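Local structure of pollen allergen Phl p 6 (Phleum pratense, 6TRK) at residues Thr5-Leu10 / Ala56-Pro61; Glu12-Ser17 / Val43-Asn48; Ala20-Thr25 / Lys35-Ala40; Asn68-Ala73 / Leu88-Ala93. The protein is a grass pollen allergen of uncertain biological role, a small all-helical member of the Poa p IX/Phl p VI family. The protein carries 1 engineered substitution. All blocks are in the same frame, centred on the assembly; numbering follows the deposited sequence.

Contact 1 (Thr5-Leu10 / Ala56-Pro61)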
loop_
_atom_site.group_PDB
_atom_site.type_symbol
_atom_site.label_atom_id
_atom_site.label_comp_id
_atom_site.label_asym_id
_atom_site.label_seq_id
_atom_site.Cartn_x
_atom_site.Cartn_y
_atom_site.Cartn_z
ATOM N N THR A 5 -19.369 2.387 -1.579
ATOM C CA THR A 5 -19.272 1.097 -0.907
ATOM C C THR A 5 -18.264 0.198 -1.618
ATOM O O THR A 5 -17.500 -0.534 -0.970
ATOM C CB THR A 5 -20.633 0.416 -0.836
ATOM O OG1 THR A 5 -21.522 1.201 -0.030
ATOM C CG2 THR A 5 -20.495 -0.960 -0.207
ATOM N N GLU A 6 -18.248 0.231 -2.950
ATOM C CA GLU A 6 -17.283 -0.592 -3.677
ATOM C C GLU A 6 -15.858 -0.061 -3.488
ATOM O O GLU A 6 -14.919 -0.857 -3.299
ATOM C CB GLU A 6 -17.657 -0.667 -5.164
ATOM C CG GLU A 6 -16.711 -1.537 -6.006
ATOM C CD GLU A 6 -16.574 -2.963 -5.486
ATOM O OE1 GLU A 6 -15.429 -3.414 -5.216
ATOM O OE2 GLU A 6 -17.614 -3.634 -5.353
ATOM N N GLU A 7 -15.678 1.265 -3.526
ATOM C CA GLU A 7 -14.361 1.844 -3.265
ATOM C C GLU A 7 -13.843 1.430 -1.889
ATOM O O GLU A 7 -12.670 1.080 -1.741
ATOM C CB GLU A 7 -14.397 3.368 -3.375
ATOM C CG GLU A 7 -14.758 3.870 -4.752
ATOM C CD GLU A 7 -14.953 5.387 -4.815
ATOM O OE1 GLU A 7 -14.837 6.063 -3.767
ATOM O OE2 GLU A 7 -15.233 5.894 -5.916
ATOM N N GLN A 8 -14.695 1.469 -0.868
ATOM C CA GLN A 8 -14.235 1.112 0.476
ATOM C C GLN A 8 -13.795 -0.347 0.551
ATOM O O GLN A 8 -12.793 -0.666 1.220
ATOM C CB GLN A 8 -15.338 1.394 1.491
ATOM C CG GLN A 8 -15.445 2.851 1.912
ATOM N N LYS A 9 -14.545 -1.255 -0.091
ATOM C CA LYS A 9 -14.135 -2.650 -0.133
ATOM C C LYS A 9 -12.774 -2.822 -0.804
ATOM O O LYS A 9 -11.942 -3.604 -0.345
ATOM C CB LYS A 9 -15.164 -3.492 -0.893
ATOM C CG LYS A 9 -16.419 -3.839 -0.126
ATOM N N LEU A 10 -12.553 -2.128 -1.916
ATOM C CA LEU A 10 -11.263 -2.241 -2.595
ATOM C C LEU A 10 -10.138 -1.680 -1.735
ATOM O O LEU A 10 -9.050 -2.277 -1.655
ATOM C CB LEU A 10 -11.323 -1.543 -3.956
ATOM C CG LEU A 10 -12.230 -2.208 -5.002
ATOM C CD1 LEU A 10 -12.612 -1.269 -6.120
ATOM C CD2 LEU A 10 -11.554 -3.438 -5.581
ATOM N N ALA A 56 -14.447 -0.131 -10.046
ATOM C CA ALA A 56 -14.480 1.237 -9.543
ATOM C C ALA A 56 -13.356 2.036 -10.176
ATOM O O ALA A 56 -12.428 2.489 -9.486
ATOM C CB ALA A 56 -14.354 1.270 -8.025
ATOM N N PRO A 57 -13.399 2.216 -11.490
ATOM C CA PRO A 57 -12.270 2.846 -12.177
ATOM C C PRO A 57 -11.965 4.251 -11.701
ATOM O O PRO A 57 -10.830 4.703 -11.889
ATOM C CB PRO A 57 -12.687 2.822 -13.658
ATOM C CG PRO A 57 -14.148 2.451 -13.673
ATOM C CD PRO A 57 -14.435 1.713 -12.414
ATOM N N GLN A 58 -12.923 4.948 -11.074
ATOM C CA GLN A 58 -12.655 6.265 -10.518
ATOM C C GLN A 58 -11.638 6.218 -9.384
ATOM O O GLN A 58 -11.020 7.234 -9.064
ATOM C CB GLN A 58 -13.971 6.885 -10.017
ATOM C CG GLN A 58 -14.571 6.182 -8.806
ATOM C CD GLN A 58 -15.445 4.942 -9.128
ATOM O OE1 GLN A 58 -15.508 4.433 -10.271
ATOM N NE2 GLN A 58 -16.131 4.448 -8.100
ATOM N N LEU A 59 -11.465 5.059 -8.752
ATOM C CA LEU A 59 -10.494 4.926 -7.668
ATOM C C LEU A 59 -9.074 4.745 -8.184
ATOM O O LEU A 59 -8.115 4.935 -7.430
ATOM C CB LEU A 59 -10.891 3.739 -6.798
ATOM C CG LEU A 59 -10.122 3.411 -5.522
ATOM C CD1 LEU A 59 -10.243 4.553 -4.545
ATOM C CD2 LEU A 59 -10.671 2.141 -4.919
ATOM N N VAL A 60 -8.914 4.343 -9.452
ATOM C CA VAL A 60 -7.589 3.941 -9.933
ATOM C C VAL A 60 -6.562 5.065 -9.819
ATOM O O VAL A 60 -5.428 4.791 -9.387
ATOM C CB VAL A 60 -7.699 3.390 -11.366
ATOM C CG1 VAL A 60 -6.328 3.182 -11.970
ATOM C CG2 VAL A 60 -8.471 2.102 -11.334
ATOM N N PRO A 61 -6.852 6.310 -10.218
ATOM C CA PRO A 61 -5.832 7.367 -10.073
ATOM C C PRO A 61 -5.431 7.618 -8.642
ATOM O O PRO A 61 -4.287 8.032 -8.383
ATOM C CB PRO A 61 -6.501 8.617 -10.660
ATOM C CG PRO A 61 -7.669 8.121 -11.423
ATOM C CD PRO A 61 -8.074 6.805 -10.883
HETATM O O HOH W 1 -12.927 7.644 -6.225
#

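Contact 2 (Glu12-Ser17 / Val43-Asn48). Engineered in segment 43-48: Tyr45 (natural residue Ser).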
loop_
_atom_site.group_PDB
_atom_site.type_symbol
_atom_site.label_atom_id
_atom_site.label_comp_id
_atom_site.label_asym_id
_atom_site.label_seq_id
_atom_site.Cartn_x
_atom_site.Cartn_y
_atom_site.Cartn_z
ATOM N N GLU A 12 -10.042 -1.640 1.464
ATOM C CA GLU A 12 -9.795 -2.647 2.488
ATOM C C GLU A 12 -8.987 -3.830 1.943
ATOM O O GLU A 12 -8.078 -4.319 2.620
ATOM C CB GLU A 12 -11.122 -3.123 3.078
ATOM C CG GLU A 12 -10.969 -4.311 4.042
ATOM C CD GLU A 12 -9.965 -4.046 5.153
ATOM O OE1 GLU A 12 -9.328 -5.022 5.626
ATOM O OE2 GLU A 12 -9.809 -2.869 5.561
ATOM N N ASP A 13 -9.310 -4.311 0.741
ATOM C CA ASP A 13 -8.542 -5.416 0.153
ATOM C C ASP A 13 -7.099 -5.014 -0.126
ATOM O O ASP A 13 -6.171 -5.811 0.080
ATOM C CB ASP A 13 -9.200 -5.893 -1.134
ATOM C CG ASP A 13 -10.408 -6.797 -0.882
ATOM O OD1 ASP A 13 -10.379 -7.546 0.111
ATOM O OD2 ASP A 13 -11.359 -6.771 -1.682
ATOM N N VAL A 14 -6.883 -3.792 -0.603
ATOM C CA VAL A 14 -5.505 -3.324 -0.811
ATOM C C VAL A 14 -4.727 -3.327 0.492
ATOM O O VAL A 14 -3.569 -3.761 0.554
ATOM C CB VAL A 14 -5.534 -1.899 -1.441
ATOM C CG1 VAL A 14 -4.144 -1.259 -1.412
ATOM C CG2 VAL A 14 -6.039 -1.924 -2.856
ATOM N N ASN A 15 -5.358 -2.871 1.577
ATOM C CA ASN A 15 -4.671 -2.827 2.864
ATOM C C ASN A 15 -4.358 -4.219 3.395
ATOM O O ASN A 15 -3.257 -4.460 3.889
ATOM C CB ASN A 15 -5.531 -2.017 3.839
ATOM C CG ASN A 15 -4.711 -1.338 4.893
ATOM O OD1 ASN A 15 -3.476 -1.469 4.959
ATOM N ND2 ASN A 15 -5.386 -0.556 5.725
ATOM N N ALA A 16 -5.282 -5.150 3.254
ATOM C CA ALA A 16 -5.055 -6.506 3.731
ATOM C C ALA A 16 -3.916 -7.180 2.971
ATOM O O ALA A 16 -3.086 -7.862 3.577
ATOM C CB ALA A 16 -6.358 -7.312 3.616
ATOM N N SER A 17 -3.864 -6.996 1.646
ATOM C CA SER A 17 -2.748 -7.565 0.871
ATOM C C SER A 17 -1.422 -6.915 1.239
ATOM O O SER A 17 -0.378 -7.583 1.299
ATOM C CB SER A 17 -3.018 -7.385 -0.610
ATOM O OG SER A 17 -4.121 -8.132 -1.034
ATOM N N VAL A 43 2.639 -8.751 -6.605
ATOM C CA VAL A 43 1.698 -9.779 -7.070
ATOM C C VAL A 43 0.280 -9.456 -6.615
ATOM O O VAL A 43 -0.657 -9.446 -7.407
ATOM C CB VAL A 43 2.125 -11.171 -6.550
ATOM C CG1 VAL A 43 1.018 -12.203 -6.819
ATOM C CG2 VAL A 43 3.444 -11.614 -7.179
ATOM N N SER A 44 0.095 -9.247 -5.312
ATOM C CA SER A 44 -1.264 -9.068 -4.825
ATOM C C SER A 44 -1.830 -7.689 -5.159
ATOM O O SER A 44 -3.031 -7.577 -5.444
ATOM C CB SER A 44 -1.285 -9.305 -3.314
ATOM O OG SER A 44 -0.332 -8.491 -2.652
ATOM N N TYR A 45 -0.980 -6.648 -5.183
ATOM C CA TYR A 45 -1.464 -5.318 -5.515
ATOM C C TYR A 45 -1.991 -5.272 -6.942
ATOM O O TYR A 45 -3.044 -4.685 -7.197
ATOM C CB TYR A 45 -0.364 -4.259 -5.334
ATOM C CG TYR A 45 -0.835 -2.875 -5.767
ATOM C CD1 TYR A 45 -1.657 -2.098 -4.940
ATOM C CD2 TYR A 45 -0.484 -2.361 -6.987
ATOM C CE1 TYR A 45 -2.090 -0.859 -5.331
ATOM C CE2 TYR A 45 -0.925 -1.108 -7.374
ATOM C CZ TYR A 45 -1.706 -0.363 -6.527
ATOM O OH TYR A 45 -2.150 0.885 -6.935
ATOM N N LYS A 46 -1.264 -5.894 -7.886
ATOM C CA LYS A 46 -1.719 -5.897 -9.281
ATOM C C LYS A 46 -3.081 -6.568 -9.423
ATOM O O LYS A 46 -3.936 -6.098 -10.192
ATOM C CB LYS A 46 -0.643 -6.548 -10.165
ATOM C CG LYS A 46 0.562 -5.623 -10.344
ATOM C CD LYS A 46 1.545 -6.139 -11.405
ATOM C CE LYS A 46 2.603 -5.079 -11.730
ATOM N N ARG A 47 -3.338 -7.613 -8.643
ATOM C CA ARG A 47 -4.662 -8.227 -8.704
ATOM C C ARG A 47 -5.717 -7.272 -8.150
ATOM O O ARG A 47 -6.793 -7.139 -8.742
ATOM C CB ARG A 47 -4.666 -9.549 -7.947
ATOM C CG ARG A 47 -3.806 -10.617 -8.602
ATOM C CD ARG A 47 -3.653 -11.844 -7.665
ATOM N NE ARG A 47 -2.728 -12.821 -8.197
ATOM C CZ ARG A 47 -2.056 -13.709 -7.459
ATOM N NH1 ARG A 47 -2.220 -13.738 -6.151
ATOM N NH2 ARG A 47 -1.235 -14.554 -8.064
ATOM N N ASN A 48 -5.414 -6.579 -7.035
ATOM C CA ASN A 48 -6.378 -5.639 -6.476
ATOM C C ASN A 48 -6.633 -4.466 -7.420
ATOM O O ASN A 48 -7.770 -4.002 -7.543
ATOM C CB ASN A 48 -5.897 -5.120 -5.109
ATOM C CG ASN A 48 -5.979 -6.182 -4.011
ATOM O OD1 ASN A 48 -6.925 -6.973 -3.962
ATOM N ND2 ASN A 48 -4.997 -6.183 -3.123
HETATM O O HOH W 2 -2.568 -4.424 -2.192
HETATM O O HOH W 3 0.417 -9.698 -0.343
#

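Contact 3 (Ala20-Thr25 / Lys35-Ala40)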
loop_
_atom_site.group_PDB
_atom_site.type_symbol
_atom_site.label_atom_id
_atom_site.label_comp_id
_atom_site.label_asym_id
_atom_site.label_seq_id
_atom_site.Cartn_x
_atom_site.Cartn_y
_atom_site.Cartn_z
ATOM N N ALA A 20 -0.245 -8.465 4.379
ATOM C CA ALA A 20 0.321 -9.790 4.071
ATOM C C ALA A 20 1.712 -9.668 3.459
ATOM O O ALA A 20 2.617 -10.422 3.792
ATOM C CB ALA A 20 -0.638 -10.545 3.149
ATOM N N ALA A 21 1.934 -8.683 2.596
ATOM C CA ALA A 21 3.290 -8.509 2.082
ATOM C C ALA A 21 4.283 -8.142 3.178
ATOM O O ALA A 21 5.434 -8.613 3.183
ATOM C CB ALA A 21 3.266 -7.449 0.982
ATOM N N MET A 22 3.876 -7.285 4.110
ATOM C CA MET A 22 4.762 -6.968 5.224
ATOM C C MET A 22 5.119 -8.224 6.011
ATOM O O MET A 22 6.265 -8.394 6.442
ATOM C CB MET A 22 4.089 -5.937 6.124
ATOM C CG MET A 22 3.939 -4.580 5.456
ATOM S SD MET A 22 3.105 -3.361 6.481
ATOM C CE MET A 22 4.273 -3.206 7.838
ATOM N N ALA A 23 4.151 -9.127 6.185
ATOM C CA ALA A 23 4.406 -10.342 6.968
ATOM C C ALA A 23 5.523 -11.193 6.369
ATOM O O ALA A 23 6.206 -11.916 7.101
ATOM C CB ALA A 23 3.125 -11.153 7.085
ATOM N N THR A 24 5.750 -11.097 5.056
ATOM C CA THR A 24 6.788 -11.917 4.445
ATOM C C THR A 24 8.197 -11.499 4.846
ATOM O O THR A 24 9.145 -12.257 4.593
ATOM C CB THR A 24 6.692 -11.930 2.918
ATOM O OG1 THR A 24 7.076 -10.645 2.381
ATOM C CG2 THR A 24 5.321 -12.350 2.463
ATOM N N THR A 25 8.379 -10.338 5.471
ATOM C CA THR A 25 9.679 -9.898 5.934
ATOM C C THR A 25 10.017 -10.367 7.357
ATOM O O THR A 25 11.102 -10.037 7.849
ATOM C CB THR A 25 9.783 -8.363 5.887
ATOM O OG1 THR A 25 8.944 -7.791 6.893
ATOM C CG2 THR A 25 9.375 -7.825 4.494
ATOM N N LYS A 35 13.352 -6.057 -0.813
ATOM C CA LYS A 35 13.193 -6.855 -2.027
ATOM C C LYS A 35 12.155 -7.950 -1.839
ATOM O O LYS A 35 11.376 -8.237 -2.756
ATOM C CB LYS A 35 14.534 -7.451 -2.434
ATOM C CG LYS A 35 14.537 -8.218 -3.735
ATOM C CD LYS A 35 15.836 -9.058 -3.940
ATOM C CE LYS A 35 17.026 -8.671 -3.028
ATOM N NZ LYS A 35 17.232 -9.547 -1.806
ATOM N N THR A 36 12.132 -8.571 -0.648
ATOM C CA THR A 36 11.148 -9.602 -0.340
ATOM C C THR A 36 9.743 -9.018 -0.293
ATOM O O THR A 36 8.806 -9.553 -0.910
ATOM C CB THR A 36 11.521 -10.269 0.990
ATOM O OG1 THR A 36 12.789 -10.968 0.870
ATOM C CG2 THR A 36 10.435 -11.225 1.464
ATOM N N PHE A 37 9.583 -7.907 0.428
ATOM C CA PHE A 37 8.285 -7.248 0.520
ATOM C C PHE A 37 7.778 -6.843 -0.864
ATOM O O PHE A 37 6.610 -7.064 -1.220
ATOM C CB PHE A 37 8.408 -5.998 1.422
ATOM C CG PHE A 37 7.296 -5.026 1.230
ATOM C CD1 PHE A 37 6.101 -5.190 1.891
ATOM C CD2 PHE A 37 7.408 -3.972 0.357
ATOM C CE1 PHE A 37 5.047 -4.322 1.713
ATOM C CE2 PHE A 37 6.333 -3.109 0.128
ATOM C CZ PHE A 37 5.172 -3.274 0.811
ATOM N N GLU A 38 8.652 -6.226 -1.650
ATOM C CA GLU A 38 8.240 -5.688 -2.930
ATOM C C GLU A 38 7.775 -6.787 -3.874
ATOM O O GLU A 38 6.787 -6.612 -4.603
ATOM C CB GLU A 38 9.381 -4.896 -3.544
ATOM C CG GLU A 38 8.925 -4.001 -4.657
ATOM C CD GLU A 38 8.912 -4.699 -5.993
ATOM O OE1 GLU A 38 8.264 -4.175 -6.923
ATOM O OE2 GLU A 38 9.539 -5.774 -6.111
ATOM N N ALA A 39 8.459 -7.933 -3.867
ATOM C CA ALA A 39 8.038 -9.050 -4.704
ATOM C C ALA A 39 6.682 -9.593 -4.280
ATOM O O ALA A 39 5.852 -9.940 -5.130
ATOM C CB ALA A 39 9.089 -10.147 -4.655
ATOM N N ALA A 40 6.437 -9.669 -2.981
ATOM C CA ALA A 40 5.142 -10.137 -2.516
ATOM C C ALA A 40 4.064 -9.097 -2.765
ATOM O O ALA A 40 2.937 -9.432 -3.165
ATOM C CB ALA A 40 5.216 -10.481 -1.021
#

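Contact 4 (Asn68-Ala73 / Leu88-Ala93). With ZN (zinc ion), chain C.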
loop_
_atom_site.group_PDB
_atom_site.type_symbol
_atom_site.label_atom_id
_atom_site.label_comp_id
_atom_site.label_asym_id
_atom_site.label_seq_id
_atom_site.Cartn_x
_atom_site.Cartn_y
_atom_site.Cartn_z
ATOM N N ASN A 68 2.616 5.341 -6.005
ATOM C CA ASN A 68 3.731 6.205 -6.372
ATOM C C ASN A 68 4.348 6.858 -5.146
ATOM O O ASN A 68 5.576 6.985 -5.037
ATOM C CB ASN A 68 3.248 7.250 -7.386
ATOM C CG ASN A 68 2.963 6.633 -8.758
ATOM O OD1 ASN A 68 3.544 5.597 -9.106
ATOM N ND2 ASN A 68 2.060 7.246 -9.530
ATOM N N ALA A 69 3.519 7.326 -4.229
ATOM C CA ALA A 69 4.066 7.944 -3.021
ATOM C C ALA A 69 5.033 6.994 -2.316
ATOM O O ALA A 69 6.130 7.379 -1.877
ATOM C CB ALA A 69 2.927 8.316 -2.068
ATOM N N ALA A 70 4.606 5.738 -2.174
ATOM C CA ALA A 70 5.399 4.744 -1.468
ATOM C C ALA A 70 6.631 4.303 -2.251
ATOM O O ALA A 70 7.729 4.242 -1.691
ATOM C CB ALA A 70 4.510 3.534 -1.163
ATOM N N TYR A 71 6.460 3.973 -3.536
ATOM C CA TYR A 71 7.582 3.536 -4.350
ATOM C C TYR A 71 8.628 4.633 -4.463
ATOM O O TYR A 71 9.829 4.375 -4.351
ATOM C CB TYR A 71 7.099 3.124 -5.729
ATOM C CG TYR A 71 8.253 2.697 -6.612
ATOM C CD1 TYR A 71 8.680 1.375 -6.621
ATOM C CD2 TYR A 71 8.927 3.616 -7.402
ATOM C CE1 TYR A 71 9.735 0.981 -7.408
ATOM C CE2 TYR A 71 9.997 3.221 -8.205
ATOM C CZ TYR A 71 10.392 1.906 -8.192
ATOM O OH TYR A 71 11.446 1.501 -8.969
ATOM N N ASN A 72 8.176 5.892 -4.604
ATOM C CA ASN A 72 9.146 6.961 -4.769
ATOM C C ASN A 72 9.875 7.265 -3.465
ATOM O O ASN A 72 11.078 7.552 -3.475
ATOM C CB ASN A 72 8.480 8.214 -5.342
ATOM C CG ASN A 72 8.153 8.091 -6.826
ATOM O OD1 ASN A 72 8.910 7.513 -7.604
ATOM N ND2 ASN A 72 7.037 8.654 -7.235
ATOM N N ALA A 73 9.189 7.190 -2.311
ATOM C CA ALA A 73 9.898 7.393 -1.054
ATOM C C ALA A 73 10.960 6.316 -0.859
ATOM O O ALA A 73 12.085 6.611 -0.435
ATOM C CB ALA A 73 8.888 7.391 0.106
ATOM N N LEU A 88 5.680 3.361 5.547
ATOM C CA LEU A 88 5.162 4.594 6.127
ATOM C C LEU A 88 4.324 5.362 5.119
ATOM O O LEU A 88 3.231 5.847 5.436
ATOM C CB LEU A 88 6.322 5.441 6.651
ATOM C CG LEU A 88 5.990 6.827 7.140
ATOM C CD1 LEU A 88 5.122 6.740 8.365
ATOM C CD2 LEU A 88 7.264 7.568 7.486
ATOM N N HIS A 89 4.834 5.545 3.905
ATOM C CA HIS A 89 4.102 6.409 2.977
ATOM C C HIS A 89 2.915 5.699 2.345
ATOM O O HIS A 89 1.876 6.331 2.093
ATOM C CB HIS A 89 5.053 6.960 1.927
ATOM C CG HIS A 89 6.056 7.904 2.508
ATOM N ND1 HIS A 89 7.252 7.488 3.067
ATOM C CD2 HIS A 89 5.999 9.241 2.691
ATOM C CE1 HIS A 89 7.901 8.535 3.540
ATOM N NE2 HIS A 89 7.156 9.616 3.332
ATOM N N PHE A 90 3.005 4.383 2.166
ATOM C CA PHE A 90 1.857 3.648 1.652
ATOM C C PHE A 90 0.686 3.722 2.637
ATOM O O PHE A 90 -0.448 4.055 2.271
ATOM C CB PHE A 90 2.236 2.169 1.367
ATOM C CG PHE A 90 1.187 1.463 0.541
ATOM C CD1 PHE A 90 0.168 0.785 1.164
ATOM C CD2 PHE A 90 1.209 1.513 -0.849
ATOM C CE1 PHE A 90 -0.833 0.160 0.428
ATOM C CE2 PHE A 90 0.209 0.915 -1.605
ATOM C CZ PHE A 90 -0.811 0.225 -0.939
ATOM N N SER A 91 0.951 3.439 3.892
ATOM C CA SER A 91 -0.127 3.428 4.877
ATOM C C SER A 91 -0.725 4.818 5.083
ATOM O O SER A 91 -1.944 4.946 5.179
ATOM C CB SER A 91 0.383 2.861 6.189
ATOM O OG SER A 91 1.460 3.566 6.721
ATOM N N GLU A 92 0.112 5.865 5.122
ATOM C CA GLU A 92 -0.412 7.229 5.289
ATOM C C GLU A 92 -1.187 7.683 4.057
ATOM O O GLU A 92 -2.274 8.281 4.167
ATOM C CB GLU A 92 0.707 8.231 5.633
ATOM C CG GLU A 92 1.222 8.081 7.074
ATOM C CD GLU A 92 2.044 9.193 7.603
ATOM O OE1 GLU A 92 2.426 9.071 8.802
ATOM O OE2 GLU A 92 2.357 10.159 6.882
ATOM N N ALA A 93 -0.658 7.431 2.865
ATOM C CA ALA A 93 -1.363 7.878 1.665
ATOM C C ALA A 93 -2.680 7.135 1.478
ATOM O O ALA A 93 -3.662 7.723 1.036
ATOM C CB ALA A 93 -0.449 7.715 0.451
HETATM ZN ZN ZN C . 3.377 10.552 9.684
HETATM O O HOH W 4 5.324 10.468 9.308
#

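Contact 1 (Thr5-Leu10 / Ala56-Pro61)
Glu6, Glu7 and Leu10 of helix 2-23 pack against the turn that joins helix 30-55 to helix 60-76, at one end of an up-and-down four-helix bundle. Glu6 comes first along the helix: its CG lies 4.2 Å from the methyl CB of Ala56, the residue where the chain leaves helical geometry after helix 30-55, and the Glu6 side chain also touches Lys55. Glu7 reaches farther. CG stands anti to the carbonyl carbon (chi1 -63°) and the chain runs extended beyond it, which carries the carboxylate across to the Gln58 amide. Gln58 meets it by bending at chi2, and the two flat groups are turned 51° apart. One turn later Leu10 points into the core, its CD1 3.6 Å from Ala56 CB and its CB 3.9 Å from Leu59 CD2; the two leucine side chains run past each other in opposite directions. Asp51 and Ala52 of helix 30-55 also touch Leu10. The polar link lies on the outer side of this apolar patch, with a water donating to Glu7 OE2 and more weakly to Gln58 O. The direct bond runs from Gln58 NE2 to Glu7 OE2, 2.8 Å with 154° at the hydrogen, and uses the anti lone pair of the carboxylate.

Contact 2 (Glu12-Ser17 / Val43-Asn48)
Asn48 and Ser17 make the direct polar link between these two antiparallel helical segments: Asn48 ND2 donates to Ser17 OG over 3.0 Å, with an N-H...O angle of 154° and the hydroxyl oxygen close to the amide plane. The same nitrogen also donates to a water, so a hydroxyl and a water, the latter tied to Val14 O, together fix the rotation of the amide. Beside it the aliphatic part of Asn48 is packed, CB lying 3.9 Å from Val14 CG2. One turn along helix 30-55, Ser44 OG sits 3.6 Å from Ser17 CB. With chi1 at 54°, that OG lies between its own backbone N and carbonyl carbon. A second water lies 2.7 Å from Ser44 OG and donates to Ser17 O; Ala40 O and Phe41 O are weak partners of the same hydroxyl. The engineered Tyr45 brings its ring edge to Val14 CG1, 4.4 Å from CD1, and its ring meets that of Phe41. The segment axes approach to 9.5 Å at 173°, the antiparallel pairing of helices 2-23 and 30-55 that forms the first hairpin of the four-helix bundle, and Val14 and Asn15 extend the packing to Phe90 and Leu94 of helix 82-98.

Contact 3 (Ala20-Thr25 / Lys35-Ala40)
Phe37 and Ala21 bury the most surface where helix 2-23 and helix 30-55 meet, close to the turn that makes them an antiparallel hairpin of the four-helix bundle. The Phe37 ring is swung toward helix 2-23 by a chi1 of 161°, which sets CG anti to the backbone N. Its CE1 then lies 3.7 Å from Ala21 CB, while Met22 N approaches the ring edge near its plane. In one of its two conformers the Met22 side chain runs alongside, and Thr25 CG2 packs on Phe37 CB. Phe86 and Tyr83 of helix 82-98 also meet this ring edge-to-face, so the phenyl group joins the hairpin to that helix. Ala21 is small enough to let the backbones come close, its CA 5.2 Å from the CA of Ala40. Thr24, third in buried area and partly exposed, has its CG2 4.0 Å from Ala40 CB; the Thr24 and Thr36 side chains pass in opposite directions, Thr36 CG2 3.5 Å from Thr24 OG1. The Thr36 hydroxyl itself bonds to Asp32 O. Both threonines at the helix end turn their hydroxyls back to carbonyls one turn earlier, so that Ala21 O takes Thr24 N and also Thr24 OG1, the latter at 2.7 Å in the carbonyl plane.

Contact 4 (Asn68-Ala73 / Leu88-Ala93)
Ala70 and Phe90 pack closely in the interior: Ala70 CB lies 3.7 Å from Phe90 CB and at the edge of the phenyl ring, near its plane. Here the CA atoms of Ala70 and Phe90 are 4.8 Å apart, a close approach that the small alanine permits. With chi1 at -167°, CG of Phe90 stands anti to the backbone N and the ring lies among core aromatics, meeting Phe18 and, edge-to-face, Phe41. Equally close, Ala73 CB sits over one face of the His89 imidazole in a CH-pi contact, 3.4 Å from His89 ND1 and 27° off the ring normal. That ring is held from its own helix, since His89 ND1 is hydrogen-bonded to Ala85 O, and Leu88 CG lies over its other face. The other end is looser: Ala69 CB and Ala93 CB stand 4.3 Å apart, both residues partly exposed. Glu92 takes no part in the helix contact; its extended chain brings OE1 to 2.0 Å from a zinc ion, in a site completed by His104 and a water. The segment axes approach to 7.7 Å at 163°, an alanine-lined antiparallel pairing of helices 60-76 and 82-98 within the four-helix bundle.

Overall arrangement
Contacts 1, 2 and 3 lie in turn along helix 2-23, their neighbouring centres 12 Å apart; in sequence contact 3 is nested within contact 2, and contact 2 within contact 1. Contacts 2 and 3 pair helix 2-23 with helix 30-55, whereas contact 1 takes it to the start of helix 60-76. Contact 4 follows in series and closes the second helical hairpin. The two hairpins meet where Val14 CG1 of contact 2 packs on Phe90 CZ of contact 4 at 3.7 Å. Glu92, on the 88-93 segment of contact 4 but outside its packing, binds a zinc ion with His104; another bound zinc lies about 9 Å from the Ala73 side chain. The Met22 side chain in contact 3 is about 14 Å from a bound zinc ion.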